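Local structure of hydrogenase maturation factor (Thermoanaerobacter tengcongensis, 3VTH) at residues K672-V677 with N706-R711; Y36-I41 with K58-F63; M415-Y420 with F450-E455; Q279-V284 with M307-P312. The protein probably transfers the carbamoyl group of carbamoyl phosphate, at the cost of ATP, to the C-terminal cysteine of HypE during maturation of [NiFe]-hydrogenases. One frame throughout, in Å; residues are numbered along the deposited sequence.

Contact 1 of 4, residues K672-V677 with N706-R711. With AP2 (phosphomethylphosphonic acid adenosyl ester), chain H.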
# COMPACT_ATOMS: atom_id res chain seq x y z
N LYS A 672 -0.92 -30.00 -3.38
CA LYS A 672 0.30 -30.73 -3.74
C LYS A 672 1.27 -29.85 -4.52
O LYS A 672 2.50 -29.91 -4.33
CB LYS A 672 -0.05 -31.97 -4.57
CG LYS A 672 -0.71 -33.13 -3.79
CD LYS A 672 -0.97 -34.34 -4.70
CE LYS A 672 0.29 -35.15 -4.98
NZ LYS A 672 -0.02 -36.38 -5.77
N PHE A 673 0.73 -29.05 -5.44
CA PHE A 673 1.56 -28.11 -6.20
C PHE A 673 2.19 -27.04 -5.30
O PHE A 673 3.40 -26.78 -5.41
CB PHE A 673 0.76 -27.49 -7.36
CG PHE A 673 1.44 -26.31 -7.99
CD1 PHE A 673 2.65 -26.45 -8.67
CD2 PHE A 673 0.86 -25.04 -7.89
CE1 PHE A 673 3.29 -25.33 -9.23
CE2 PHE A 673 1.49 -23.92 -8.45
CZ PHE A 673 2.71 -24.06 -9.12
N HIS A 674 1.40 -26.42 -4.41
CA HIS A 674 1.92 -25.39 -3.49
C HIS A 674 3.05 -25.99 -2.64
O HIS A 674 4.12 -25.39 -2.47
CB HIS A 674 0.83 -24.83 -2.58
CG HIS A 674 -0.05 -23.79 -3.22
ND1 HIS A 674 -1.07 -24.11 -4.08
CD2 HIS A 674 -0.07 -22.44 -3.08
CE1 HIS A 674 -1.68 -22.99 -4.46
NE2 HIS A 674 -1.10 -21.97 -3.86
N ASN A 675 2.82 -27.19 -2.11
CA ASN A 675 3.81 -27.87 -1.27
C ASN A 675 5.11 -28.19 -2.00
O ASN A 675 6.19 -28.15 -1.40
CB ASN A 675 3.25 -29.16 -0.68
CG ASN A 675 2.17 -28.91 0.36
OD1 ASN A 675 2.11 -27.85 1.00
ND2 ASN A 675 1.31 -29.91 0.53
N THR A 676 4.99 -28.53 -3.28
CA THR A 676 6.14 -28.78 -4.14
C THR A 676 7.04 -27.52 -4.25
O THR A 676 8.27 -27.59 -4.07
CB THR A 676 5.68 -29.23 -5.53
OG1 THR A 676 4.82 -30.37 -5.39
CG2 THR A 676 6.90 -29.61 -6.41
N VAL A 677 6.43 -26.38 -4.55
CA VAL A 677 7.18 -25.12 -4.64
C VAL A 677 7.87 -24.84 -3.29
O VAL A 677 9.07 -24.61 -3.26
CB VAL A 677 6.27 -23.95 -5.04
CG1 VAL A 677 7.03 -22.60 -4.96
CG2 VAL A 677 5.69 -24.19 -6.44
N ASN A 706 0.75 -14.84 -2.12
CA ASN A 706 0.13 -16.13 -1.79
C ASN A 706 0.39 -16.42 -0.31
O ASN A 706 1.56 -16.59 0.10
CB ASN A 706 0.74 -17.21 -2.69
CG ASN A 706 0.06 -18.56 -2.56
OD1 ASN A 706 -0.02 -19.12 -1.47
ND2 ASN A 706 -0.45 -19.08 -3.67
N ARG A 707 -0.67 -16.43 0.49
CA ARG A 707 -0.55 -16.57 1.95
C ARG A 707 0.12 -17.90 2.36
O ARG A 707 0.93 -17.95 3.28
CB ARG A 707 -1.93 -16.46 2.62
CG ARG A 707 -2.62 -15.11 2.43
CD ARG A 707 -4.05 -15.11 3.02
NE ARG A 707 -4.02 -15.47 4.44
CZ ARG A 707 -3.95 -14.60 5.45
NH1 ARG A 707 -3.93 -13.29 5.21
NH2 ARG A 707 -3.90 -15.05 6.70
N TYR A 708 -0.25 -18.97 1.65
CA TYR A 708 0.24 -20.30 1.93
C TYR A 708 1.74 -20.43 1.62
O TYR A 708 2.51 -20.86 2.49
CB TYR A 708 -0.58 -21.32 1.14
CG TYR A 708 -0.33 -22.75 1.54
CD1 TYR A 708 -0.96 -23.31 2.66
CD2 TYR A 708 0.53 -23.55 0.79
CE1 TYR A 708 -0.73 -24.64 3.03
CE2 TYR A 708 0.76 -24.88 1.14
CZ TYR A 708 0.13 -25.41 2.27
OH TYR A 708 0.37 -26.73 2.60
N LEU A 709 2.15 -20.06 0.41
CA LEU A 709 3.57 -20.05 0.05
C LEU A 709 4.42 -19.28 1.05
O LEU A 709 5.46 -19.77 1.50
CB LEU A 709 3.81 -19.42 -1.34
CG LEU A 709 3.39 -20.14 -2.62
CD1 LEU A 709 3.97 -19.39 -3.82
CD2 LEU A 709 3.84 -21.61 -2.63
N LEU A 710 3.98 -18.08 1.41
CA LEU A 710 4.72 -17.25 2.35
C LEU A 710 4.82 -17.90 3.73
O LEU A 710 5.91 -18.08 4.27
CB LEU A 710 4.10 -15.85 2.47
CG LEU A 710 4.95 -14.90 3.34
CD1 LEU A 710 6.29 -14.61 2.67
CD2 LEU A 710 4.20 -13.60 3.72
N ARG A 711 3.68 -18.28 4.30
CA ARG A 711 3.65 -18.82 5.66
C ARG A 711 4.40 -20.16 5.76
O ARG A 711 5.19 -20.37 6.66
CB ARG A 711 2.21 -18.97 6.17
CG ARG A 711 2.11 -19.66 7.53
CD ARG A 711 0.67 -19.85 8.00
NE ARG A 711 -0.05 -20.84 7.20
CZ ARG A 711 0.06 -22.15 7.36
NH1 ARG A 711 0.88 -22.64 8.29
NH2 ARG A 711 -0.64 -22.98 6.60
PB AP2 H . 5.77 -8.58 -12.10
O1B AP2 H . 5.35 -10.02 -12.20
O2B AP2 H . 7.09 -8.31 -11.45
O3B AP2 H . 5.52 -7.82 -13.38
C3A AP2 H . 4.52 -7.90 -10.96
PA AP2 H . 4.62 -8.53 -9.26
O1A AP2 H . 3.64 -7.60 -8.56
O2A AP2 H . 6.00 -8.71 -8.69
O5' AP2 H . 3.99 -10.02 -9.34
C5' AP2 H . 2.60 -10.14 -9.60
C4' AP2 H . 2.39 -11.59 -9.99
O4' AP2 H . 2.48 -12.41 -8.83
C3' AP2 H . 1.00 -11.85 -10.55
O3' AP2 H . 0.92 -11.44 -11.92
C2' AP2 H . 0.91 -13.34 -10.34
O2' AP2 H . 1.59 -13.96 -11.43
C1' AP2 H . 1.66 -13.57 -9.02
N9 AP2 H . 0.63 -13.73 -7.95
C8 AP2 H . -0.26 -12.81 -7.51
N7 AP2 H . -1.09 -13.32 -6.56
C5 AP2 H . -0.72 -14.60 -6.36
C6 AP2 H . -1.17 -15.73 -5.50
N6 AP2 H . -2.19 -15.58 -4.63
N1 AP2 H . -0.52 -16.91 -5.63
C2 AP2 H . 0.52 -17.09 -6.48
N3 AP2 H . 0.97 -16.11 -7.30
C4 AP2 H . 0.40 -14.87 -7.29
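N706 ND2 donates to two acceptors at once: H674 NE2, 3.0 Å away in the imidazole plane, and adenine N1 of the bound ADP analogue AP2, 2.9 Å from the same ND2. The amide of N706 and the ring of H674 are turned 50° against each other, and the bond enters at the ring edge. H674 ND1 is bonded to the carbonyl of S670, one turn earlier in its helix, so both ring nitrogens are engaged and the rotation of the imidazole is fixed. The other end of the amide, N706 OD1, takes the N-H of L709 at 3.0 Å, above the carbonyl plane, as the N-cap of helix 707-719. A leucine in place of N706 would probably leave adenine N1 and H674 NE2 without this shared donor and the first turn of the helix without its cap.

A second polar link lies beside it: Y708 OH gives its hydrogen to a lone pair of N675 OD1, in the carbonyl plane, over 2.6 Å. N675 ND2 is held by the carbonyls of S631 and E633. Y708 stretches to N675 with CG anti to its backbone N (chi1 -170°), passing its CD2 3.6 Å from H674 CB. L709 CD2 packs against V677 CG1 and also touches H674.

In this Kae1-like, actin-ATPase-type subdomain, the short segments 672-677 and 707-711, parts of helices 666-692 and 707-719, cross at -34°. F601 of helix 597-607 covers F673, N706 and L709, while E625 of helix 619-626 touches H674 and N706.

Contact 2 of 4, residues Y36-I41 with K58-F63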
# COMPACT_ATOMS: atom_id res chain seq x y z
N TYR A 36 4.17 22.55 34.16
CA TYR A 36 5.46 22.57 34.84
C TYR A 36 6.04 23.97 34.98
O TYR A 36 7.24 24.15 35.16
CB TYR A 36 6.44 21.61 34.13
CG TYR A 36 5.96 20.17 34.16
CD1 TYR A 36 5.85 19.48 35.37
CD2 TYR A 36 5.62 19.50 32.99
CE1 TYR A 36 5.40 18.16 35.41
CE2 TYR A 36 5.17 18.17 33.02
CZ TYR A 36 5.07 17.52 34.24
OH TYR A 36 4.63 16.22 34.28
N ASN A 37 5.17 24.98 34.90
CA ASN A 37 5.57 26.37 35.11
C ASN A 37 6.81 26.78 34.31
O ASN A 37 7.74 27.39 34.85
CB ASN A 37 5.78 26.65 36.61
CG ASN A 37 4.50 26.44 37.40
OD1 ASN A 37 3.48 27.07 37.13
ND2 ASN A 37 4.54 25.54 38.38
N LEU A 38 6.81 26.44 33.03
CA LEU A 38 7.87 26.85 32.13
C LEU A 38 7.42 28.02 31.27
O LEU A 38 6.25 28.15 30.93
CB LEU A 38 8.32 25.69 31.23
CG LEU A 38 8.75 24.43 31.98
CD1 LEU A 38 9.09 23.30 31.00
CD2 LEU A 38 9.93 24.70 32.93
N LYS A 39 8.37 28.88 30.92
CA LYS A 39 8.11 30.02 30.05
C LYS A 39 8.88 29.75 28.76
O LYS A 39 9.79 28.92 28.74
CB LYS A 39 8.60 31.30 30.74
CG LYS A 39 7.75 31.69 31.95
CD LYS A 39 8.60 32.26 33.06
CE LYS A 39 7.76 32.66 34.30
NZ LYS A 39 6.91 31.52 34.81
N GLY A 40 8.53 30.45 27.69
CA GLY A 40 9.17 30.19 26.40
C GLY A 40 8.18 30.20 25.26
O GLY A 40 7.14 30.86 25.34
N ILE A 41 8.52 29.46 24.20
CA ILE A 41 7.76 29.47 22.95
C ILE A 41 7.78 28.08 22.31
O ILE A 41 8.69 27.27 22.55
CB ILE A 41 8.30 30.55 21.94
CG1 ILE A 41 9.78 30.31 21.60
CG2 ILE A 41 8.08 31.97 22.51
CD1 ILE A 41 10.28 31.02 20.37
N LYS A 58 14.36 20.81 37.26
CA LYS A 58 13.47 19.69 37.57
C LYS A 58 12.18 19.74 36.74
O LYS A 58 11.68 18.71 36.30
CB LYS A 58 13.15 19.65 39.08
CG LYS A 58 14.33 19.19 39.93
CD LYS A 58 13.96 19.09 41.42
CE LYS A 58 15.13 18.57 42.25
NZ LYS A 58 14.78 18.33 43.69
N ASP A 59 11.67 20.95 36.52
CA ASP A 59 10.47 21.13 35.71
C ASP A 59 10.73 20.89 34.22
O ASP A 59 9.91 20.26 33.53
CB ASP A 59 9.87 22.51 35.95
CG ASP A 59 9.23 22.63 37.34
OD1 ASP A 59 8.68 21.62 37.84
OD2 ASP A 59 9.29 23.74 37.91
N ILE A 60 11.88 21.34 33.73
CA ILE A 60 12.29 21.05 32.35
C ILE A 60 12.41 19.54 32.13
O ILE A 60 11.93 19.01 31.13
CB ILE A 60 13.63 21.74 31.97
CG1 ILE A 60 13.46 23.26 31.92
CG2 ILE A 60 14.12 21.22 30.60
CD1 ILE A 60 14.77 24.05 31.93
N GLU A 61 13.04 18.84 33.08
CA GLU A 61 13.19 17.39 32.97
C GLU A 61 11.84 16.65 32.92
O GLU A 61 11.67 15.73 32.12
CB GLU A 61 14.09 16.83 34.07
CG GLU A 61 15.58 17.22 33.93
CD GLU A 61 16.25 16.73 32.62
OE1 GLU A 61 17.41 17.13 32.38
OE2 GLU A 61 15.64 15.96 31.84
N ALA A 62 10.92 17.03 33.79
CA ALA A 62 9.57 16.47 33.81
C ALA A 62 8.80 16.74 32.50
O ALA A 62 8.12 15.87 31.97
CB ALA A 62 8.80 16.99 35.03
N PHE A 63 8.93 17.96 31.99
CA PHE A 63 8.38 18.34 30.68
C PHE A 63 8.93 17.44 29.55
O PHE A 63 8.15 16.91 28.73
CB PHE A 63 8.71 19.83 30.45
CG PHE A 63 8.42 20.35 29.07
CD1 PHE A 63 9.42 20.42 28.12
CD2 PHE A 63 7.16 20.88 28.76
CE1 PHE A 63 9.17 20.96 26.85
CE2 PHE A 63 6.91 21.42 27.51
CZ PHE A 63 7.91 21.46 26.55
O HOH W 1 9.98 26.10 36.54
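Y36 and D59 bring their CA atoms to 5.3 Å where helix 25-35 of the acylphosphatase domain ends in a Schellman motif, N37 taking the positive phi and L38 N returning to A33 O, before the chain enters strand 39-45. Helix 57-69 faces this turn in the α/β sandwich characteristic of acylphosphatases.

Y36 offers one face of its ring to A62: CB sits over it in a CH-pi contact, 3.9 Å from the centroid and displaced toward the rim on the side of CE1. Ring atom CD2 of the same tyrosine lies 4.0 Å from F63 CB, so the ring lies along residues 59-63 of the helix.

L38 divides its two methyls. CD1 presses on F63 CB at 3.5 Å, while CD2 reaches both D59 CB and I60 CG1, the last at 3.9 Å. The buried ring of F63, its CG anti to the backbone N (chi1 171°), also touches I51 and V53 of strand 48-55 and V29 and I32 of helix 25-35.

The polar link across the turn is indirect: one water donates to N37 O at 3.1 Å and to D59 OD2 at 2.8 Å.

Contact 3 of 4, residues M415-Y420 with F450-E455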
# COMPACT_ATOMS: atom_id res chain seq x y z
N MET A 415 11.60 8.63 -3.09
CA MET A 415 12.62 9.69 -3.02
C MET A 415 13.29 9.68 -1.66
O MET A 415 12.60 9.68 -0.63
CB MET A 415 11.99 11.09 -3.15
CG MET A 415 11.24 11.34 -4.41
SD MET A 415 10.30 12.88 -4.26
CE MET A 415 9.55 12.77 -5.88
N THR A 416 14.61 9.73 -1.64
CA THR A 416 15.32 9.71 -0.38
C THR A 416 15.75 11.12 0.03
O THR A 416 16.02 11.97 -0.81
CB THR A 416 16.59 8.83 -0.45
OG1 THR A 416 17.43 9.28 -1.51
CG2 THR A 416 16.19 7.38 -0.68
N LYS A 417 15.75 11.34 1.34
CA LYS A 417 16.31 12.55 1.93
C LYS A 417 16.55 12.31 3.40
O LYS A 417 15.70 11.69 4.08
CB LYS A 417 15.38 13.76 1.74
CG LYS A 417 16.17 15.08 1.75
CD LYS A 417 15.30 16.24 1.38
CE LYS A 417 16.07 17.53 1.37
NZ LYS A 417 15.06 18.59 1.51
N GLY A 418 17.69 12.79 3.89
CA GLY A 418 18.07 12.58 5.29
C GLY A 418 18.08 11.09 5.55
O GLY A 418 18.65 10.32 4.76
N HIS A 419 17.44 10.65 6.63
CA HIS A 419 17.29 9.22 6.84
C HIS A 419 15.91 8.69 6.48
O HIS A 419 15.46 7.71 7.05
CB HIS A 419 17.69 8.80 8.26
CG HIS A 419 17.16 9.71 9.33
ND1 HIS A 419 17.94 10.67 9.93
CD2 HIS A 419 15.93 9.81 9.89
CE1 HIS A 419 17.22 11.32 10.84
NE2 HIS A 419 16.00 10.81 10.83
N TYR A 420 15.25 9.33 5.51
CA TYR A 420 13.93 8.85 5.08
C TYR A 420 13.89 8.36 3.64
O TYR A 420 14.52 8.94 2.77
CB TYR A 420 12.87 9.93 5.25
CG TYR A 420 12.72 10.47 6.65
CD1 TYR A 420 12.28 9.65 7.70
CD2 TYR A 420 12.95 11.81 6.92
CE1 TYR A 420 12.11 10.16 8.98
CE2 TYR A 420 12.80 12.33 8.22
CZ TYR A 420 12.37 11.49 9.23
OH TYR A 420 12.21 11.96 10.49
N PHE A 450 8.29 17.65 0.02
CA PHE A 450 9.40 17.22 0.86
C PHE A 450 10.76 17.87 0.53
O PHE A 450 11.78 17.48 1.10
CB PHE A 450 9.49 15.69 0.88
CG PHE A 450 8.23 15.05 1.38
CD1 PHE A 450 7.80 15.26 2.70
CD2 PHE A 450 7.45 14.27 0.54
CE1 PHE A 450 6.62 14.68 3.17
CE2 PHE A 450 6.26 13.69 1.00
CZ PHE A 450 5.85 13.90 2.31
N ARG A 451 10.75 18.87 -0.36
CA ARG A 451 11.95 19.62 -0.74
C ARG A 451 13.07 18.72 -1.30
O ARG A 451 14.24 18.91 -1.00
CB ARG A 451 12.46 20.47 0.44
CG ARG A 451 11.64 21.74 0.71
CD ARG A 451 10.37 21.46 1.50
NE ARG A 451 9.79 22.71 2.00
CZ ARG A 451 8.53 23.11 1.81
NH1 ARG A 451 7.67 22.34 1.14
NH2 ARG A 451 8.13 24.28 2.31
N VAL A 452 12.68 17.75 -2.12
CA VAL A 452 13.62 16.82 -2.72
C VAL A 452 14.03 17.32 -4.11
O VAL A 452 13.18 17.57 -4.97
CB VAL A 452 13.02 15.38 -2.85
CG1 VAL A 452 14.05 14.42 -3.42
CG2 VAL A 452 12.49 14.87 -1.49
N ASP A 453 15.33 17.46 -4.32
CA ASP A 453 15.86 17.68 -5.66
C ASP A 453 16.75 16.48 -6.01
O ASP A 453 17.91 16.43 -5.61
CB ASP A 453 16.60 19.03 -5.75
CG ASP A 453 15.65 20.24 -5.70
OD1 ASP A 453 14.41 20.08 -5.87
OD2 ASP A 453 16.14 21.36 -5.47
N PRO A 454 16.19 15.49 -6.74
CA PRO A 454 16.96 14.29 -7.02
C PRO A 454 18.30 14.61 -7.67
O PRO A 454 18.38 15.48 -8.54
CB PRO A 454 16.06 13.53 -8.00
CG PRO A 454 14.68 13.97 -7.63
CD PRO A 454 14.82 15.41 -7.28
N GLU A 455 19.33 13.91 -7.22
CA GLU A 455 20.67 14.04 -7.81
C GLU A 455 21.02 12.84 -8.70
O GLU A 455 21.81 12.96 -9.63
CB GLU A 455 21.70 14.28 -6.71
CG GLU A 455 21.48 15.63 -6.01
CD GLU A 455 22.59 16.04 -5.05
OE1 GLU A 455 23.09 15.17 -4.30
OE2 GLU A 455 22.96 17.24 -5.02
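K417 and V452 stand nearest in the backbone, their CA atoms 6.9 Å apart, and both point their side chains across the gap. K417 is stretched out, with CG anti to the backbone N (chi1 -154°) and every later torsion near extended, which delivers NZ to the turn that follows helix 433-449. There NZ donates to R451 O at 2.7 Å, coming from above the carbonyl plane by 51° and not along a lone pair. A second, weak bond runs from NZ to F450 O at 3.5 Å. R451 sends its guanidinium away from the lysine to salt bridges with D148 and E100; its NE stays 6.7 Å from K417 NZ.

The apolar half lies beside this. V452 turns both methyls to M415: CG1 meets M415 CB at 3.9 Å, and the extended thioether chain then runs past the valine, SD lying 4.0 Å from V452 CB. A methionine in place of K417 would probably leave R451 O without its ammonium donor and the post-helix turn less firmly tied to the strand.

K417 to Y420 form a type II' turn joining strands 414-417 and 420-423 as a hairpin in the Kae1-like domain. Helix 433-449 lies against this sheet, with I443, Y446 and K447 touching M415, and the ring of F450 stacks on F422. The chain then passes from 450-455 into strand 456-460, two strands away from 414-417 across 402-404.

Contact 4 of 4, residues Q279-V284 with M307-P312; sequences QRRPIV and MLPYAP. With PO4 (phosphate ion), chain L.
Beside the nucleotide pocket of the YrdC-like domain, R281 and I283 pack against the loop that begins at M307, where the antiparallel neighbours 283-287 and 303-307 of the central mixed sheet part. The side chain of I283 lies about 5 Å from the bound ATP analogue APC.

R281 contributes the largest share of the contact. Its chain, bent at chi2 and chi3, curls so that NH1 donates to P309 O at 2.8 Å, in the carbonyl plane, with an N-H...O angle of 138°. NE and NH2 bind the carbonyls of S278 and L277, so the guanidinium ties the end of helix 270-277 to the loop. L308 CD1 lies over one face of this group. R281 CB meets Y310 CB at 3.5 Å, the two side chains running antiparallel alongside. M307 bends at chi3, setting its CE 4.0 Å from I283 CG1.

R280 turns the other way, and the edge of its guanidinium holds a phosphate ion, probably from the crystallisation liquor: NE to O1 at 2.8 Å and NH2 to O3 at 2.9 Å.

Between the parting strands a water donates to P282 O at 2.8 Å and accepts from L308 N at 3.0 Å.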
# COMPACT_ATOMS: atom_id res chain seq x y z
N GLN A 279 -6.79 3.62 13.16
CA GLN A 279 -7.16 4.87 12.48
C GLN A 279 -6.64 4.93 11.04
O GLN A 279 -7.13 5.71 10.23
CB GLN A 279 -6.69 6.10 13.25
CG GLN A 279 -7.59 6.52 14.41
CD GLN A 279 -7.05 7.77 15.06
OE1 GLN A 279 -6.12 7.70 15.86
NE2 GLN A 279 -7.61 8.92 14.70
N ARG A 280 -5.65 4.10 10.70
CA ARG A 280 -5.21 4.07 9.30
C ARG A 280 -6.38 3.60 8.40
O ARG A 280 -6.44 3.97 7.22
CB ARG A 280 -3.95 3.21 9.14
CG ARG A 280 -2.74 3.67 9.99
CD ARG A 280 -1.50 2.81 9.66
NE ARG A 280 -0.35 3.11 10.52
CZ ARG A 280 0.56 4.06 10.27
NH1 ARG A 280 0.44 4.83 9.19
NH2 ARG A 280 1.59 4.24 11.11
N ARG A 281 -7.28 2.80 8.98
CA ARG A 281 -8.48 2.28 8.28
C ARG A 281 -8.21 1.78 6.87
O ARG A 281 -8.67 2.40 5.90
CB ARG A 281 -9.60 3.35 8.27
CG ARG A 281 -10.17 3.70 9.66
CD ARG A 281 -11.00 2.56 10.21
NE ARG A 281 -10.99 2.44 11.68
CZ ARG A 281 -12.07 2.39 12.45
NH1 ARG A 281 -13.29 2.47 11.93
NH2 ARG A 281 -11.94 2.24 13.77
N PRO A 282 -7.46 0.66 6.73
CA PRO A 282 -7.34 0.06 5.41
C PRO A 282 -8.46 -0.94 5.13
O PRO A 282 -9.20 -1.35 6.05
CB PRO A 282 -6.03 -0.74 5.53
CG PRO A 282 -6.08 -1.24 6.93
CD PRO A 282 -6.63 -0.06 7.72
N ILE A 283 -8.55 -1.35 3.86
CA ILE A 283 -9.21 -2.60 3.47
C ILE A 283 -8.32 -3.74 4.00
O ILE A 283 -7.12 -3.70 3.82
CB ILE A 283 -9.28 -2.68 1.93
CG1 ILE A 283 -10.19 -1.58 1.36
CG2 ILE A 283 -9.71 -4.10 1.46
CD1 ILE A 283 -9.90 -1.23 -0.10
N VAL A 284 -8.91 -4.73 4.69
CA VAL A 284 -8.14 -5.86 5.18
C VAL A 284 -8.67 -7.11 4.49
O VAL A 284 -9.87 -7.33 4.46
CB VAL A 284 -8.26 -6.02 6.72
CG1 VAL A 284 -7.43 -7.22 7.23
CG2 VAL A 284 -7.86 -4.73 7.46
N MET A 307 -13.35 -3.13 4.87
CA MET A 307 -12.95 -1.96 5.62
C MET A 307 -14.08 -1.50 6.54
O MET A 307 -15.28 -1.82 6.32
CB MET A 307 -12.57 -0.82 4.66
CG MET A 307 -13.78 -0.22 3.91
SD MET A 307 -13.34 0.84 2.51
CE MET A 307 -11.83 1.57 3.13
N LEU A 308 -13.71 -0.73 7.55
CA LEU A 308 -14.68 -0.13 8.45
C LEU A 308 -14.85 1.34 8.05
O LEU A 308 -14.07 1.83 7.24
CB LEU A 308 -14.18 -0.26 9.90
CG LEU A 308 -14.04 -1.69 10.43
CD1 LEU A 308 -13.55 -1.71 11.88
CD2 LEU A 308 -15.36 -2.46 10.32
N PRO A 309 -15.85 2.04 8.60
CA PRO A 309 -16.03 3.47 8.32
C PRO A 309 -14.75 4.25 8.66
O PRO A 309 -14.08 3.92 9.66
CB PRO A 309 -17.15 3.87 9.28
CG PRO A 309 -17.96 2.64 9.46
CD PRO A 309 -16.93 1.52 9.48
N TYR A 310 -14.42 5.26 7.85
CA TYR A 310 -13.22 6.06 8.12
C TYR A 310 -13.44 7.57 8.14
O TYR A 310 -12.56 8.33 8.58
CB TYR A 310 -12.04 5.68 7.19
CG TYR A 310 -12.26 5.88 5.71
CD1 TYR A 310 -12.73 4.83 4.91
CD2 TYR A 310 -11.97 7.12 5.09
CE1 TYR A 310 -12.93 5.00 3.54
CE2 TYR A 310 -12.17 7.30 3.71
CZ TYR A 310 -12.64 6.23 2.94
OH TYR A 310 -12.85 6.38 1.59
N ALA A 311 -14.60 8.01 7.67
CA ALA A 311 -14.94 9.43 7.69
C ALA A 311 -16.31 9.58 8.36
O ALA A 311 -17.08 8.61 8.39
CB ALA A 311 -14.95 10.00 6.28
N PRO A 312 -16.62 10.77 8.89
CA PRO A 312 -17.93 10.92 9.53
C PRO A 312 -19.13 10.58 8.64
O PRO A 312 -20.13 10.06 9.15
CB PRO A 312 -17.96 12.39 9.95
CG PRO A 312 -16.50 12.71 10.16
CD PRO A 312 -15.80 11.99 9.05
P PO4 L . 1.04 1.37 13.53
O1 PO4 L . -0.29 1.91 13.02
O2 PO4 L . 1.33 0.04 12.86
O3 PO4 L . 2.18 2.31 13.22
O4 PO4 L . 0.92 1.16 15.03
O HOH W 2 -10.81 -0.47 8.15

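The four contacts do not touch: contacts 1 and 3 lie in the two Kae1-like parts, contact 2 in the acylphosphatase part and contact 4 in the YrdC-like part. Contacts 1 and 4 come nearest (about 7 Å between closest atoms) and both adjoin nucleotides, contact 1 binding the adenine of AP2, contact 4 bordering the APC pocket. Contacts 1, 3 and 4 are largely buried; contact 2, farthest from the chain's centre, is only partly so. Contact 1 joins two helices through side-chain amide, imidazole and phenol bonds. Contacts 3 and 4 each use a long basic side chain to grip backbone carbonyls where a regular element ends. Contact 2 relies on apolar and CH-pi packing with a bridging water.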